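Local coordinates for transposon Tn7 transposition protein TnsA (Escherichia coli, PDB 1T0F) that cuts the 5' DNA strands in Tn7 transposition, acting as a metal-dependent, restriction-enzyme-like endonuclease that forms the transposase together with TnsB, at residues 100-105 against 142-147; 115-120 against 131-136; 173-178 against 246-251; 200-205 against 260-265. One frame throughout, in Å; residues are numbered along the deposited sequence.

Contact 1 (100-105 against 142-147)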
loop_
_atom_site.group_PDB
_atom_site.type_symbol
_atom_site.label_atom_id
_atom_site.label_comp_id
_atom_site.label_asym_id
_atom_site.label_seq_id
_atom_site.Cartn_x
_atom_site.Cartn_y
_atom_site.Cartn_z
ATOM N N SER A 100 5.931 27.058 -5.080
ATOM C CA SER A 100 4.612 26.801 -5.648
ATOM C C SER A 100 3.494 27.647 -5.051
ATOM O O SER A 100 2.364 27.622 -5.544
ATOM C CB SER A 100 4.256 25.322 -5.488
ATOM O OG SER A 100 4.150 24.985 -4.116
ATOM N N GLY A 101 3.800 28.388 -3.989
ATOM C CA GLY A 101 2.782 29.218 -3.367
ATOM C C GLY A 101 1.772 28.393 -2.593
ATOM O O GLY A 101 0.573 28.668 -2.624
ATOM N N ILE A 102 2.268 27.377 -1.895
ATOM C CA ILE A 102 1.435 26.491 -1.096
ATOM C C ILE A 102 1.952 26.495 0.336
ATOM O O ILE A 102 3.154 26.439 0.555
ATOM C CB ILE A 102 1.502 25.029 -1.620
ATOM C CG1 ILE A 102 0.880 24.944 -3.016
ATOM C CG2 ILE A 102 0.801 24.090 -0.651
ATOM C CD1 ILE A 102 0.921 23.550 -3.621
ATOM N N LYS A 103 1.052 26.558 1.307
ATOM C CA LYS A 103 1.463 26.533 2.706
ATOM C C LYS A 103 1.931 25.111 3.014
ATOM O O LYS A 103 1.170 24.156 2.858
ATOM C CB LYS A 103 0.283 26.887 3.618
ATOM C CG LYS A 103 0.572 26.747 5.111
ATOM C CD LYS A 103 1.070 28.053 5.736
ATOM C CE LYS A 103 2.353 28.552 5.100
ATOM N NZ LYS A 103 2.818 29.826 5.731
ATOM N N HIS A 104 3.178 24.962 3.443
ATOM C CA HIS A 104 3.691 23.634 3.758
ATOM C C HIS A 104 2.900 23.006 4.910
ATOM O O HIS A 104 2.491 23.705 5.843
ATOM C CB HIS A 104 5.168 23.718 4.150
ATOM C CG HIS A 104 5.805 22.381 4.372
ATOM N ND1 HIS A 104 6.628 21.786 3.441
ATOM C CD2 HIS A 104 5.723 21.515 5.408
ATOM C CE1 HIS A 104 7.025 20.610 3.895
ATOM N NE2 HIS A 104 6.489 20.422 5.086
ATOM N N PRO A 105 2.653 21.681 4.848
ATOM C CA PRO A 105 1.915 20.967 5.893
ATOM C C PRO A 105 2.465 21.305 7.276
ATOM O O PRO A 105 3.673 21.227 7.518
ATOM C CB PRO A 105 2.133 19.505 5.521
ATOM C CG PRO A 105 2.073 19.567 4.017
ATOM C CD PRO A 105 2.924 20.789 3.700
ATOM N N ASP A 142 -11.100 17.764 -2.627
ATOM C CA ASP A 142 -10.686 18.644 -1.531
ATOM C C ASP A 142 -9.481 19.512 -1.910
ATOM O O ASP A 142 -8.420 19.007 -2.283
ATOM C CB ASP A 142 -10.368 17.805 -0.291
ATOM C CG ASP A 142 -10.088 18.654 0.931
ATOM O OD1 ASP A 142 -11.042 19.250 1.475
ATOM O OD2 ASP A 142 -8.910 18.733 1.342
ATOM N N GLU A 143 -9.645 20.827 -1.803
ATOM C CA GLU A 143 -8.580 21.753 -2.163
ATOM C C GLU A 143 -7.259 21.551 -1.417
ATOM O O GLU A 143 -6.195 21.551 -2.039
ATOM C CB GLU A 143 -9.086 23.195 -2.008
ATOM C CG GLU A 143 -10.286 23.473 -2.915
ATOM C CD GLU A 143 -10.974 24.793 -2.618
ATOM O OE1 GLU A 143 -11.260 25.056 -1.434
ATOM O OE2 GLU A 143 -11.241 25.559 -3.570
ATOM N N ARG A 144 -7.306 21.368 -0.103
ATOM C CA ARG A 144 -6.065 21.167 0.645
ATOM C C ARG A 144 -5.405 19.838 0.258
ATOM O O ARG A 144 -4.180 19.747 0.172
ATOM C CB ARG A 144 -6.330 21.197 2.152
ATOM C CG ARG A 144 -5.076 21.002 3.001
ATOM C CD ARG A 144 -3.980 21.987 2.592
ATOM N NE ARG A 144 -2.829 21.943 3.494
ATOM C CZ ARG A 144 -1.705 22.629 3.302
ATOM N NH1 ARG A 144 -1.572 23.410 2.237
ATOM N NH2 ARG A 144 -0.714 22.546 4.183
ATOM N N THR A 145 -6.216 18.811 0.021
ATOM C CA THR A 145 -5.671 17.511 -0.376
ATOM C C THR A 145 -4.927 17.701 -1.687
ATOM O O THR A 145 -3.816 17.193 -1.854
ATOM C CB THR A 145 -6.777 16.461 -0.558
ATOM O OG1 THR A 145 -7.390 16.202 0.706
ATOM C CG2 THR A 145 -6.203 15.151 -1.116
ATOM N N LEU A 146 -5.536 18.447 -2.607
ATOM C CA LEU A 146 -4.929 18.726 -3.904
ATOM C C LEU A 146 -3.639 19.536 -3.749
ATOM O O LEU A 146 -2.680 19.327 -4.494
ATOM C CB LEU A 146 -5.912 19.480 -4.815
ATOM C CG LEU A 146 -7.131 18.696 -5.333
ATOM C CD1 LEU A 146 -8.025 19.621 -6.153
ATOM C CD2 LEU A 146 -6.672 17.510 -6.201
ATOM N N GLU A 147 -3.600 20.462 -2.792
ATOM C CA GLU A 147 -2.372 21.244 -2.595
ATOM C C GLU A 147 -1.237 20.330 -2.141
ATOM O O GLU A 147 -0.109 20.440 -2.622
ATOM C CB GLU A 147 -2.555 22.338 -1.533
ATOM C CG GLU A 147 -3.520 23.445 -1.889
ATOM C CD GLU A 147 -3.515 24.550 -0.844
ATOM O OE1 GLU A 147 -3.553 24.229 0.360
ATOM O OE2 GLU A 147 -3.472 25.736 -1.225
HETATM O O HOH W 1 -1.845 26.648 1.097
#

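Contact 2 (115-120 against 131-136). With MG (magnesium ion), chain E.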
loop_
_atom_site.group_PDB
_atom_site.type_symbol
_atom_site.label_atom_id
_atom_site.label_comp_id
_atom_site.label_asym_id
_atom_site.label_seq_id
_atom_site.Cartn_x
_atom_site.Cartn_y
_atom_site.Cartn_z
ATOM N N SER A 115 5.000 12.299 3.445
ATOM C CA SER A 115 5.380 10.937 3.077
ATOM C C SER A 115 4.555 10.437 1.892
ATOM O O SER A 115 3.416 10.862 1.683
ATOM C CB SER A 115 5.222 9.986 4.273
ATOM O OG SER A 115 3.873 9.868 4.698
ATOM N N THR A 116 5.161 9.557 1.102
ATOM C CA THR A 116 4.506 8.965 -0.058
ATOM C C THR A 116 4.183 7.542 0.373
ATOM O O THR A 116 5.038 6.839 0.911
ATOM C CB THR A 116 5.443 8.989 -1.283
ATOM O OG1 THR A 116 5.579 10.340 -1.734
ATOM C CG2 THR A 116 4.873 8.147 -2.426
ATOM N N ASP A 117 2.949 7.113 0.141
ATOM C CA ASP A 117 2.532 5.808 0.602
ATOM C C ASP A 117 3.401 4.626 0.209
ATOM O O ASP A 117 3.619 3.747 1.040
ATOM C CB ASP A 117 1.073 5.572 0.227
ATOM C CG ASP A 117 0.156 6.632 0.835
ATOM O OD1 ASP A 117 0.497 7.148 1.923
ATOM O OD2 ASP A 117 -0.886 6.954 0.239
ATOM N N PHE A 118 3.894 4.602 -1.029
ATOM C CA PHE A 118 4.757 3.503 -1.481
ATOM C C PHE A 118 5.816 3.956 -2.473
ATOM O O PHE A 118 5.519 4.685 -3.421
ATOM C CB PHE A 118 3.951 2.401 -2.192
ATOM C CG PHE A 118 2.887 1.758 -1.354
ATOM C CD1 PHE A 118 3.195 0.715 -0.482
ATOM C CD2 PHE A 118 1.558 2.163 -1.473
ATOM C CE1 PHE A 118 2.191 0.080 0.258
ATOM C CE2 PHE A 118 0.546 1.537 -0.743
ATOM C CZ PHE A 118 0.860 0.491 0.126
ATOM N N LEU A 119 7.053 3.524 -2.257
ATOM C CA LEU A 119 8.135 3.801 -3.197
ATOM C C LEU A 119 8.481 2.377 -3.623
ATOM O O LEU A 119 8.859 1.550 -2.793
ATOM C CB LEU A 119 9.338 4.469 -2.523
ATOM C CG LEU A 119 10.538 4.615 -3.467
ATOM C CD1 LEU A 119 10.167 5.463 -4.673
ATOM C CD2 LEU A 119 11.710 5.252 -2.721
ATOM N N VAL A 120 8.343 2.096 -4.911
ATOM C CA VAL A 120 8.538 0.736 -5.408
ATOM C C VAL A 120 9.720 0.592 -6.344
ATOM O O VAL A 120 9.946 1.445 -7.203
ATOM C CB VAL A 120 7.246 0.266 -6.152
ATOM C CG1 VAL A 120 7.350 -1.217 -6.555
ATOM C CG2 VAL A 120 6.024 0.491 -5.255
ATOM N N ALA A 131 6.649 5.852 -7.613
ATOM C CA ALA A 131 6.058 6.165 -6.323
ATOM C C ALA A 131 4.546 6.244 -6.444
ATOM O O ALA A 131 4.016 6.594 -7.498
ATOM C CB ALA A 131 6.625 7.500 -5.798
ATOM N N ILE A 132 3.858 5.913 -5.356
ATOM C CA ILE A 132 2.402 5.938 -5.335
ATOM C C ILE A 132 1.838 6.606 -4.085
ATOM O O ILE A 132 2.303 6.352 -2.971
ATOM C CB ILE A 132 1.807 4.498 -5.368
ATOM C CG1 ILE A 132 2.099 3.824 -6.712
ATOM C CG2 ILE A 132 0.291 4.545 -5.115
ATOM C CD1 ILE A 132 1.435 2.466 -6.860
ATOM N N GLN A 133 0.850 7.478 -4.282
ATOM C CA GLN A 133 0.138 8.087 -3.166
ATOM C C GLN A 133 -1.282 7.521 -3.323
ATOM O O GLN A 133 -1.857 7.545 -4.415
ATOM C CB GLN A 133 0.102 9.622 -3.260
ATOM C CG GLN A 133 -0.784 10.267 -2.179
ATOM C CD GLN A 133 -0.256 10.083 -0.760
ATOM O OE1 GLN A 133 -1.024 10.098 0.208
ATOM N NE2 GLN A 133 1.054 9.930 -0.626
ATOM N N VAL A 134 -1.822 6.995 -2.233
ATOM C CA VAL A 134 -3.148 6.394 -2.197
ATOM C C VAL A 134 -4.167 7.389 -1.615
ATOM O O VAL A 134 -3.929 7.973 -0.567
ATOM C CB VAL A 134 -3.083 5.128 -1.328
ATOM C CG1 VAL A 134 -4.431 4.570 -1.112
ATOM C CG2 VAL A 134 -2.166 4.104 -1.990
ATOM N N LYS A 135 -5.293 7.585 -2.295
ATOM C CA LYS A 135 -6.312 8.523 -1.820
ATOM C C LYS A 135 -7.724 8.069 -2.129
ATOM O O LYS A 135 -7.960 7.426 -3.150
ATOM C CB LYS A 135 -6.159 9.889 -2.506
ATOM C CG LYS A 135 -4.954 10.722 -2.108
ATOM C CD LYS A 135 -5.048 11.163 -0.659
ATOM C CE LYS A 135 -3.850 12.024 -0.286
ATOM N NZ LYS A 135 -3.825 12.342 1.170
ATOM N N PRO A 136 -8.681 8.371 -1.234
ATOM C CA PRO A 136 -10.056 7.974 -1.531
ATOM C C PRO A 136 -10.368 8.891 -2.712
ATOM O O PRO A 136 -9.895 10.025 -2.744
ATOM C CB PRO A 136 -10.820 8.402 -0.281
ATOM C CG PRO A 136 -9.800 8.248 0.801
ATOM C CD PRO A 136 -8.550 8.815 0.164
HETATM MG MG MG E . -2.490 8.411 1.269
HETATM O O HOH W 2 -3.971 9.946 2.446
HETATM O O HOH W 3 -3.384 6.686 2.928
#

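Contact 3 (173-178 against 246-251)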
loop_
_atom_site.group_PDB
_atom_site.type_symbol
_atom_site.label_atom_id
_atom_site.label_comp_id
_atom_site.label_asym_id
_atom_site.label_seq_id
_atom_site.Cartn_x
_atom_site.Cartn_y
_atom_site.Cartn_z
ATOM N N PRO A 173 -11.769 -5.496 -9.329
ATOM C CA PRO A 173 -13.000 -6.023 -8.727
ATOM C C PRO A 173 -12.857 -7.368 -8.007
ATOM O O PRO A 173 -13.509 -7.603 -6.993
ATOM C CB PRO A 173 -13.953 -6.108 -9.918
ATOM C CG PRO A 173 -13.477 -5.013 -10.811
ATOM C CD PRO A 173 -11.982 -5.187 -10.753
ATOM N N VAL A 174 -12.021 -8.251 -8.539
ATOM C CA VAL A 174 -11.821 -9.553 -7.916
ATOM C C VAL A 174 -10.928 -9.376 -6.694
ATOM O O VAL A 174 -11.094 -10.066 -5.694
ATOM C CB VAL A 174 -11.161 -10.556 -8.890
ATOM C CG1 VAL A 174 -10.876 -11.863 -8.171
ATOM C CG2 VAL A 174 -12.081 -10.806 -10.081
ATOM N N VAL A 175 -9.978 -8.447 -6.783
ATOM C CA VAL A 175 -9.078 -8.179 -5.666
ATOM C C VAL A 175 -9.925 -7.653 -4.514
ATOM O O VAL A 175 -9.748 -8.045 -3.361
ATOM C CB VAL A 175 -8.017 -7.117 -6.040
ATOM C CG1 VAL A 175 -7.225 -6.695 -4.799
ATOM C CG2 VAL A 175 -7.084 -7.678 -7.097
ATOM N N LYS A 176 -10.861 -6.774 -4.850
ATOM C CA LYS A 176 -11.757 -6.177 -3.878
ATOM C C LYS A 176 -12.570 -7.251 -3.149
ATOM O O LYS A 176 -12.658 -7.245 -1.923
ATOM C CB LYS A 176 -12.688 -5.189 -4.587
ATOM C CG LYS A 176 -13.533 -4.337 -3.658
ATOM C CD LYS A 176 -14.058 -3.089 -4.378
ATOM C CE LYS A 176 -12.910 -2.191 -4.850
ATOM N NZ LYS A 176 -13.361 -0.875 -5.413
ATOM N N GLU A 177 -13.159 -8.182 -3.898
ATOM C CA GLU A 177 -13.949 -9.229 -3.257
ATOM C C GLU A 177 -13.085 -10.144 -2.395
ATOM O O GLU A 177 -13.534 -10.630 -1.355
ATOM C CB GLU A 177 -14.744 -10.036 -4.301
ATOM C CG GLU A 177 -13.960 -10.535 -5.503
ATOM C CD GLU A 177 -13.552 -12.007 -5.401
ATOM O OE1 GLU A 177 -14.420 -12.860 -5.102
ATOM O OE2 GLU A 177 -12.365 -12.310 -5.637
ATOM N N ASN A 178 -11.846 -10.377 -2.812
ATOM C CA ASN A 178 -10.958 -11.226 -2.016
ATOM C C ASN A 178 -10.612 -10.558 -0.692
ATOM O O ASN A 178 -10.551 -11.215 0.340
ATOM C CB ASN A 178 -9.663 -11.541 -2.770
ATOM C CG ASN A 178 -9.811 -12.716 -3.722
ATOM O OD1 ASN A 178 -10.497 -13.695 -3.417
ATOM N ND2 ASN A 178 -9.148 -12.637 -4.870
ATOM N N PHE A 246 -1.512 -15.551 -2.706
ATOM C CA PHE A 246 -2.167 -16.322 -3.757
ATOM C C PHE A 246 -2.466 -15.463 -4.976
ATOM O O PHE A 246 -2.074 -14.302 -5.032
ATOM C CB PHE A 246 -3.469 -16.916 -3.217
ATOM C CG PHE A 246 -4.495 -15.881 -2.817
ATOM C CD1 PHE A 246 -4.332 -15.125 -1.658
ATOM C CD2 PHE A 246 -5.630 -15.672 -3.599
ATOM C CE1 PHE A 246 -5.292 -14.171 -1.280
ATOM C CE2 PHE A 246 -6.591 -14.728 -3.234
ATOM C CZ PHE A 246 -6.423 -13.973 -2.070
ATOM N N ASN A 247 -3.149 -16.037 -5.963
ATOM C CA ASN A 247 -3.492 -15.272 -7.155
ATOM C C ASN A 247 -4.705 -14.414 -6.807
ATOM O O ASN A 247 -5.853 -14.834 -6.985
ATOM C CB ASN A 247 -3.826 -16.205 -8.327
ATOM C CG ASN A 247 -4.061 -15.445 -9.618
ATOM O OD1 ASN A 247 -3.979 -14.219 -9.644
ATOM N ND2 ASN A 247 -4.355 -16.169 -10.697
ATOM N N ILE A 248 -4.436 -13.210 -6.306
ATOM C CA ILE A 248 -5.480 -12.280 -5.890
ATOM C C ILE A 248 -6.379 -11.804 -7.022
ATOM O O ILE A 248 -7.450 -11.247 -6.775
ATOM C CB ILE A 248 -4.870 -11.033 -5.202
ATOM C CG1 ILE A 248 -3.990 -10.262 -6.189
ATOM C CG2 ILE A 248 -4.033 -11.461 -4.018
ATOM C CD1 ILE A 248 -3.605 -8.867 -5.708
ATOM N N TYR A 249 -5.944 -12.014 -8.257
ATOM C CA TYR A 249 -6.735 -11.599 -9.407
ATOM C C TYR A 249 -7.775 -12.648 -9.770
ATOM O O TYR A 249 -8.539 -12.491 -10.716
ATOM C CB TYR A 249 -5.814 -11.287 -10.584
ATOM C CG TYR A 249 -5.146 -9.939 -10.418
ATOM C CD1 TYR A 249 -5.851 -8.759 -10.654
ATOM C CD2 TYR A 249 -3.836 -9.841 -9.951
ATOM C CE1 TYR A 249 -5.265 -7.507 -10.425
ATOM C CE2 TYR A 249 -3.247 -8.602 -9.717
ATOM C CZ TYR A 249 -3.964 -7.443 -9.956
ATOM O OH TYR A 249 -3.373 -6.219 -9.731
ATOM N N LYS A 250 -7.801 -13.719 -8.987
ATOM C CA LYS A 250 -8.765 -14.792 -9.175
ATOM C C LYS A 250 -9.412 -14.985 -7.813
ATOM O O LYS A 250 -8.742 -14.865 -6.789
ATOM C CB LYS A 250 -8.052 -16.073 -9.605
ATOM C CG LYS A 250 -8.974 -17.254 -9.861
ATOM C CD LYS A 250 -8.182 -18.461 -10.343
ATOM C CE LYS A 250 -7.449 -18.159 -11.642
ATOM N NZ LYS A 250 -6.692 -19.342 -12.148
ATOM N N SER A 251 -10.713 -15.255 -7.791
ATOM C CA SER A 251 -11.399 -15.476 -6.527
ATOM C C SER A 251 -10.587 -16.521 -5.769
ATOM O O SER A 251 -10.152 -17.517 -6.352
ATOM C CB SER A 251 -12.815 -15.998 -6.775
ATOM O OG SER A 251 -13.522 -16.141 -5.555
#

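Contact 4 (200-205 against 260-265)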
loop_
_atom_site.group_PDB
_atom_site.type_symbol
_atom_site.label_atom_id
_atom_site.label_comp_id
_atom_site.label_asym_id
_atom_site.label_seq_id
_atom_site.Cartn_x
_atom_site.Cartn_y
_atom_site.Cartn_z
ATOM N N PRO A 200 3.671 -28.062 7.372
ATOM C CA PRO A 200 2.833 -29.179 6.932
ATOM C C PRO A 200 1.836 -28.788 5.840
ATOM O O PRO A 200 1.574 -29.565 4.926
ATOM C CB PRO A 200 2.155 -29.636 8.224
ATOM C CG PRO A 200 2.119 -28.394 9.056
ATOM C CD PRO A 200 3.478 -27.795 8.807
ATOM N N LEU A 201 1.292 -27.578 5.927
ATOM C CA LEU A 201 0.337 -27.116 4.925
ATOM C C LEU A 201 1.023 -26.961 3.573
ATOM O O LEU A 201 0.425 -27.243 2.528
ATOM C CB LEU A 201 -0.286 -25.780 5.355
ATOM C CG LEU A 201 -1.217 -25.828 6.569
ATOM C CD1 LEU A 201 -1.628 -24.407 6.954
ATOM C CD2 LEU A 201 -2.439 -26.682 6.247
ATOM N N ALA A 202 2.278 -26.517 3.599
ATOM C CA ALA A 202 3.061 -26.324 2.383
ATOM C C ALA A 202 3.273 -27.642 1.639
ATOM O O ALA A 202 3.269 -27.675 0.407
ATOM C CB ALA A 202 4.412 -25.704 2.726
ATOM N N HIS A 203 3.465 -28.722 2.390
ATOM C CA HIS A 203 3.675 -30.033 1.783
ATOM C C HIS A 203 2.403 -30.538 1.118
ATOM O O HIS A 203 2.440 -31.040 -0.006
ATOM C CB HIS A 203 4.143 -31.048 2.828
ATOM C CG HIS A 203 5.531 -30.800 3.333
ATOM N ND1 HIS A 203 5.818 -29.857 4.295
ATOM C CD2 HIS A 203 6.716 -31.362 2.994
ATOM C CE1 HIS A 203 7.118 -29.848 4.530
ATOM N NE2 HIS A 203 7.687 -30.752 3.753
ATOM N N ILE A 204 1.280 -30.400 1.814
ATOM C CA ILE A 204 -0.003 -30.840 1.286
ATOM C C ILE A 204 -0.351 -30.064 0.019
ATOM O O ILE A 204 -0.688 -30.648 -1.009
ATOM C CB ILE A 204 -1.127 -30.644 2.332
ATOM C CG1 ILE A 204 -0.831 -31.492 3.569
ATOM C CG2 ILE A 204 -2.480 -31.023 1.733
ATOM C CD1 ILE A 204 -1.831 -31.313 4.695
ATOM N N LEU A 205 -0.260 -28.740 0.097
ATOM C CA LEU A 205 -0.568 -27.895 -1.045
ATOM C C LEU A 205 0.350 -28.198 -2.222
ATOM O O LEU A 205 -0.045 -28.073 -3.379
ATOM C CB LEU A 205 -0.455 -26.419 -0.644
ATOM C CG LEU A 205 -1.686 -25.835 0.063
ATOM C CD1 LEU A 205 -2.210 -26.789 1.117
ATOM C CD2 LEU A 205 -1.321 -24.496 0.677
ATOM N N LEU A 260 -0.999 -20.976 -4.503
ATOM C CA LEU A 260 -0.603 -20.438 -3.211
ATOM C C LEU A 260 0.893 -20.559 -3.002
ATOM O O LEU A 260 1.493 -21.591 -3.301
ATOM C CB LEU A 260 -1.335 -21.154 -2.071
ATOM C CG LEU A 260 -2.725 -20.620 -1.717
ATOM C CD1 LEU A 260 -3.668 -20.760 -2.900
ATOM C CD2 LEU A 260 -3.257 -21.373 -0.520
ATOM N N CYS A 261 1.493 -19.484 -2.508
ATOM C CA CYS A 261 2.921 -19.462 -2.224
ATOM C C CYS A 261 3.022 -19.379 -0.708
ATOM O O CYS A 261 2.516 -18.433 -0.097
ATOM C CB CYS A 261 3.579 -18.240 -2.864
ATOM S SG CYS A 261 5.358 -18.141 -2.568
ATOM N N ILE A 262 3.658 -20.379 -0.105
ATOM C CA ILE A 262 3.800 -20.431 1.341
ATOM C C ILE A 262 5.231 -20.177 1.762
ATOM O O ILE A 262 6.158 -20.811 1.260
ATOM C CB ILE A 262 3.362 -21.799 1.889
ATOM C CG1 ILE A 262 1.894 -22.049 1.540
ATOM C CG2 ILE A 262 3.569 -21.843 3.395
ATOM C CD1 ILE A 262 1.347 -23.349 2.085
ATOM N N SER A 263 5.403 -19.246 2.692
ATOM C CA SER A 263 6.730 -18.894 3.182
ATOM C C SER A 263 7.183 -19.792 4.331
ATOM O O SER A 263 6.377 -20.201 5.169
ATOM C CB SER A 263 6.736 -17.440 3.644
ATOM O OG SER A 263 5.765 -17.244 4.657
ATOM N N GLN A 264 8.476 -20.102 4.348
ATOM C CA GLN A 264 9.079 -20.923 5.397
ATOM C C GLN A 264 9.622 -19.924 6.402
ATOM O O GLN A 264 10.653 -19.307 6.152
ATOM C CB GLN A 264 10.268 -21.728 4.867
ATOM C CG GLN A 264 9.990 -22.667 3.717
ATOM C CD GLN A 264 11.262 -23.363 3.255
ATOM O OE1 GLN A 264 11.927 -24.048 4.037
ATOM N NE2 GLN A 264 11.609 -23.184 1.983
ATOM N N VAL A 265 8.947 -19.757 7.529
ATOM C CA VAL A 265 9.423 -18.792 8.506
ATOM C C VAL A 265 9.791 -19.408 9.842
ATOM O O VAL A 265 9.237 -20.426 10.254
ATOM C CB VAL A 265 8.384 -17.680 8.758
ATOM C CG1 VAL A 265 8.052 -16.975 7.454
ATOM C CG2 VAL A 265 7.135 -18.267 9.388
#

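Contact 1 (100-105 against 142-147)
R144 reaches out from the first turn of helix 143-159 and grips the carbonyl of K103 with both terminal nitrogens. NH1 lies 2.9 Å and NH2 2.8 Å from K103 O, and the oxygen sits almost in the guanidinium plane, at its end. The two N-H groups use the acceptor differently: NH1 arrives on a lone pair in the carbonyl plane, whereas NH2 stands above that plane. A bend at chi2 (53°) in an otherwise extended chain brings the guanidinium to the loop. A salt bridge within the helix fixes it further, R144 NH1 lying 2.8 Å from E147 OE1, which is met from above the carboxylate plane. Water 1 adds a looser link, accepting from K103 N and donating weakly to E147 OE2.

Van der Waals contacts lie beside this polar cluster. I102 turns its side chain to the helix: CG2 meets E147 CB at 3.9 Å, while CD1 comes within 3.4 Å of E147 O. P105 approaches the guanidinium at its edge, P105 CA being 3.5 Å from R144 NH2.

Both helix ends at this contact are capped. G101 closes helix 90-100 in a Schellman motif with positive phi, and D142 N-caps the other helix, OD2 accepting from T145 N. A second protein chain binds at S100 and G101. R144 NE donates to a bound malonate, in a pocket that P105 and R144 help to line; the loop itself belongs to a region assigned by similarity to a DNA-binding helix-turn-helix motif.

Contact 2 (115-120 against 131-136)
D117 meets Q133 and V134 at the metal site of a PDDEXK-type nuclease core, across the hairpin of strands 115-122 and 129-134. The strands are antiparallel. F118 and I132 form a hydrogen-bonded pair, with I132 N 2.8 Å from F118 O and F118 N 3.1 Å from I132 O; L119 and A131 make the next, non-hydrogen-bonded pair. D117 and F118 both face I132, a classic beta bulge where the chain turns its corner.

D117 CG stands beside its own backbone N (chi1 -59°), which sends the carboxylate toward the other strand. There OD2 accepts from V134 N at 2.6 Å, a nearly straight bond on the anti side of the carboxylate. The same oxygen binds magnesium at 2.4 Å. Q133 OE1 (2.5 Å) and V134 O (2.4 Å) join it, along with waters 2 and 3. Q133 bends at chi2 to reach the ion; its amide plane is turned 44° from the carboxylate of D117. K135 NZ donates to water 2 at 2.7 Å, so this active-site lysine holds a metal-bound water. One residue on from D117, F118 presents the edge of its ring to V134 CG2 at 3.9 Å.

E152 provides the second shell: its OE2 accepts from Q133 NE2, whose bond to S115 O is only weak. This hold on NE2 probably keeps the amide turned with OE1 on the metal. The close approach of D117 OD2, Q133 OE1 and V134 O is thus explained by the shared cation, which probably offsets the repulsion among these three oxygens.

Contact 3 (173-178 against 246-251)
N178, on helix 173-183, supplies the two clear hydrogen bonds to the loop 246-251, both from ND2. One runs 2.9 Å to I248 O and the other, straighter at 164°, 3.0 Å to K250 O. The acceptors lie close to the amide plane, yet each carbonyl is met from above its own plane. The amide's other end is used as well, N178 OD1 accepting from F252 N. From the preceding residue, E177 OE1 makes a weak, unsettled contact with S251 OG.

The loop shape suits this grip. N247 to K250 form a type I beta turn, and N247 OD1 accepts from Y249 N in an Asx turn.

Van der Waals contacts complete the join. F246 offers its ring edge to the amide, CE2 lying 3.7 Å from N178 ND2 with the two planes nearly perpendicular. V175 CG2 sits over a face of the Y249 ring in a CH-pi contact, 4.1 Å from the centroid, and also touches I248 CD1 at 3.9 Å. V174 CG1 rests against the loop backbone, 3.4 Å from S251 N. Behind the loop, I248 and Y249 lean on W75 of helix 64-75.

A leucine in place of N178 would probably leave the carbonyls of I248 and K250 without their shared donor and F252 N without its acceptor. One buried amide thus satisfies three backbone groups and ties this irregular loop to the helix.

Contact 4 (200-205 against 260-265)
L260 opens the contact by setting its CD2 against CD2 of L205, 3.9 Å away on helix 198-207. Its side chain also touches I244 of the partner strand and I213 of helix 213-223, so this leucine lies where several elements converge. C261 turns from the helix, and its backbone pairs with K245.

I262 points back at the helix and does most of the touching. With CG1 anti to the carbonyl carbon (chi1 -60°) and CD1 extended beyond it, the side-chain end lies against the helix. CD1 is 3.4 Å from A202 CA and 3.9 Å from A202 CB, and it reaches L201 CB more loosely at 4.4 Å. CD1 also meets L205 CD2 at 3.2 Å, tighter than usual for two methyls, with the two side chains at about a right angle. The other branch, CG2, lies 4.0 Å from A202 CB. Cutting this side chain back to an alanine would probably open a gap facing A202 and L205, leaving L260 as the main apolar touch on the helix.

S263 turns away, its OG bonded to F243 O.

No hydrogen bond crosses between the two segments; the join is purely apolar. A small antiparallel sheet of 244-245 and 261-262 beside helix 198-207, which packs on helix 230-240 through L201, is consistent with a winged helix-turn-helix domain, the sheet in the place of the wing.

In the fold
The four contacts fall into two pairs. Contact 2, holding the magnesium, is nested in sequence inside the loop closed by contact 1; their centres are about 17 Å apart, and T145 CG2 packs on K135 CE at 4.0 Å. R144 of contact 1 lies about 9 Å, side chain to side chain, from the active-site residue K135. Contacts 3 and 4 belong to the C-terminal part, alternate along the chain and touch where F246 CB meets L260 CD1 at 3.9 Å. Contact 3 is the nearer to catalysis: Y249 comes within about 5 Å of E76, an active-site residue by similarity. Contact 4 lies farthest from the metal-holding contact 2, centre to centre about 31 Å.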